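Local coordinates for protein 378aa long hypothetical citrate synthase (Sulfolobus tokodaii, PDB 1VGM) that belongs to the citrate synthase family and folds into a largely helical subunit, two of which make up the assembly, at residues E237-W242 / A293-K298. Residues are numbered along the deposited sequence; the frame is centred on the assembly and turned at random.
Sequences ENADKW and AERIEK
Arg295 NE donates to Asp240 OD2 at 2.8 Å, and Arg295 NH2 to Asp240 OD1 at the same 2.8 Å, in a bidentate, side-on salt bridge that ties helix 239-249 to helix 284-304 in the mainly helical citrate synthase fold. Each carboxylate oxygen offers its syn lone pair, and both oxygens lie almost in the guanidinium plane. The two flat groups are therefore nearly coplanar, 10° apart, and the N-H...O angles of 174° and 178° leave both bonds practically straight. Two such bonds, one to each oxygen, should restrain rotation of both flat groups. Arg295 reaches this position with CG anti to its backbone nitrogen; the bend at chi2 turns the guanidinium toward Asp240, and on the way Arg295 CG packs on Ala239 CB at 3.7 Å, so the aliphatic start of the arginine lies against the alanine methyl beside the ion pair. Ala239 and Ile296 form the closest CA pair between the two segments, 6.5 Å apart. On the buried side the isoleucine closes the contact through one methyl: Ile296 CD1 lies 4.0 Å from Ala239 CB and also borders the carbonyl oxygen of Ala239. Helix 222-233 backs this layer, Ile233 touching both Ile296 and Trp242, while Phe315 of helix 314-323 packs against Ile296. Trp242 NE1 hydrogen-bonds to Glu232 OE2 of helix 222-233. The six-membered part of the indole meets the isoleucine obliquely, Trp242 CE3 standing 4.0 Å from Ile296 CD1.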
loop_
_atom_site.group_PDB
_atom_site.type_symbol
_atom_site.label_atom_id
_atom_site.label_comp_id
_atom_site.label_asym_id
_atom_site.label_seq_id
_atom_site.Cartn_x
_atom_site.Cartn_y
_atom_site.Cartn_z
ATOM N N GLU A 237 42.593 7.075 5.151
ATOM C CA GLU A 237 43.771 6.326 4.733
ATOM C C GLU A 237 43.411 4.976 4.122
ATOM O O GLU A 237 44.179 4.429 3.332
ATOM C CB GLU A 237 44.723 6.115 5.918
ATOM C CG GLU A 237 45.331 7.413 6.479
ATOM C CD GLU A 237 44.321 8.266 7.252
ATOM O OE1 GLU A 237 43.423 7.690 7.906
ATOM O OE2 GLU A 237 44.428 9.514 7.211
ATOM N N ASN A 238 42.248 4.436 4.480
ATOM C CA ASN A 238 41.863 3.105 4.006
ATOM C C ASN A 238 41.054 3.143 2.711
ATOM O O ASN A 238 40.701 2.093 2.174
ATOM C CB ASN A 238 41.055 2.358 5.075
ATOM C CG ASN A 238 41.719 2.391 6.435
ATOM O OD1 ASN A 238 42.937 2.255 6.544
ATOM N ND2 ASN A 238 40.917 2.569 7.486
ATOM N N ALA A 239 40.759 4.340 2.210
ATOM C CA ALA A 239 39.779 4.488 1.129
ATOM C C ALA A 239 40.234 3.849 -0.190
ATOM O O ALA A 239 39.456 3.162 -0.860
ATOM C CB ALA A 239 39.452 5.978 0.907
ATOM N N ASP A 240 41.488 4.076 -0.565
ATOM C CA ASP A 240 42.003 3.557 -1.831
ATOM C C ASP A 240 42.042 2.035 -1.839
ATOM O O ASP A 240 41.637 1.402 -2.810
ATOM C CB ASP A 240 43.407 4.104 -2.106
ATOM C CG ASP A 240 43.399 5.584 -2.442
ATOM O OD1 ASP A 240 44.256 6.013 -3.240
ATOM O OD2 ASP A 240 42.537 6.319 -1.911
ATOM N N LYS A 241 42.535 1.450 -0.756
ATOM C CA LYS A 241 42.545 0.001 -0.613
ATOM C C LYS A 241 41.138 -0.586 -0.790
ATOM O O LYS A 241 40.953 -1.559 -1.525
ATOM C CB LYS A 241 43.107 -0.368 0.760
ATOM C CG LYS A 241 43.043 -1.846 1.106
ATOM C CD LYS A 241 43.555 -2.093 2.521
ATOM C CE LYS A 241 43.860 -3.566 2.762
ATOM N NZ LYS A 241 44.759 -3.753 3.945
ATOM N N TRP A 242 40.158 0.010 -0.111
ATOM C CA TRP A 242 38.778 -0.481 -0.117
ATOM C C TRP A 242 38.179 -0.421 -1.522
ATOM O O TRP A 242 37.564 -1.375 -1.994
ATOM C CB TRP A 242 37.924 0.359 0.841
ATOM C CG TRP A 242 36.498 -0.081 0.947
ATOM C CD1 TRP A 242 35.974 -0.946 1.865
ATOM C CD2 TRP A 242 35.401 0.350 0.126
ATOM N NE1 TRP A 242 34.617 -1.078 1.667
ATOM C CE2 TRP A 242 34.241 -0.296 0.607
ATOM C CE3 TRP A 242 35.283 1.231 -0.956
ATOM C CZ2 TRP A 242 32.975 -0.088 0.043
ATOM C CZ3 TRP A 242 34.020 1.439 -1.518
ATOM C CH2 TRP A 242 32.886 0.780 -1.015
ATOM N N ALA A 293 34.292 9.982 2.221
ATOM C CA ALA A 293 33.347 10.135 1.116
ATOM C C ALA A 293 33.920 10.942 -0.050
ATOM O O ALA A 293 33.696 10.592 -1.211
ATOM C CB ALA A 293 32.059 10.789 1.617
ATOM N N GLU A 294 34.650 12.013 0.262
ATOM C CA GLU A 294 35.341 12.818 -0.755
ATOM C C GLU A 294 36.291 11.993 -1.608
ATOM O O GLU A 294 36.327 12.135 -2.829
ATOM C CB GLU A 294 36.175 13.917 -0.102
ATOM C CG GLU A 294 35.414 15.094 0.444
ATOM C CD GLU A 294 36.352 16.220 0.826
ATOM O OE1 GLU A 294 36.481 17.176 0.038
ATOM O OE2 GLU A 294 36.969 16.142 1.908
ATOM N N ARG A 295 37.092 11.162 -0.951
ATOM C CA ARG A 295 38.107 10.398 -1.657
ATOM C C ARG A 295 37.423 9.359 -2.519
ATOM O O ARG A 295 37.821 9.120 -3.652
ATOM C CB ARG A 295 39.056 9.707 -0.669
ATOM C CG ARG A 295 40.143 8.852 -1.330
ATOM C CD ARG A 295 40.991 9.677 -2.300
ATOM N NE ARG A 295 42.076 8.901 -2.898
ATOM C CZ ARG A 295 42.882 9.347 -3.859
ATOM N NH1 ARG A 295 42.743 10.581 -4.331
ATOM N NH2 ARG A 295 43.828 8.557 -4.355
ATOM N N ILE A 296 36.387 8.738 -1.975
ATOM C CA ILE A 296 35.640 7.738 -2.725
ATOM C C ILE A 296 34.965 8.388 -3.930
ATOM O O ILE A 296 34.891 7.794 -5.009
ATOM C CB ILE A 296 34.559 7.065 -1.844
ATOM C CG1 ILE A 296 35.222 6.258 -0.720
ATOM C CG2 ILE A 296 33.672 6.174 -2.708
ATOM C CD1 ILE A 296 36.147 5.164 -1.220
ATOM N N GLU A 297 34.475 9.609 -3.745
ATOM C CA GLU A 297 33.846 10.334 -4.840
ATOM C C GLU A 297 34.846 10.553 -5.976
ATOM O O GLU A 297 34.517 10.344 -7.140
ATOM C CB GLU A 297 33.307 11.687 -4.365
ATOM C CG GLU A 297 32.653 12.496 -5.481
ATOM C CD GLU A 297 32.483 13.955 -5.126
ATOM O OE1 GLU A 297 32.451 14.270 -3.920
ATOM O OE2 GLU A 297 32.376 14.785 -6.049
ATOM N N LYS A 298 36.062 10.969 -5.630
ATOM C CA LYS A 298 37.116 11.159 -6.628
ATOM C C LYS A 298 37.454 9.873 -7.395
ATOM O O LYS A 298 37.455 9.858 -8.626
ATOM C CB LYS A 298 38.382 11.710 -5.966
ATOM C CG LYS A 298 39.457 12.153 -6.951
ATOM C CD LYS A 298 38.920 13.193 -7.933
ATOM C CE LYS A 298 38.407 14.452 -7.226
ATOM N NZ LYS A 298 39.409 15.566 -7.232
#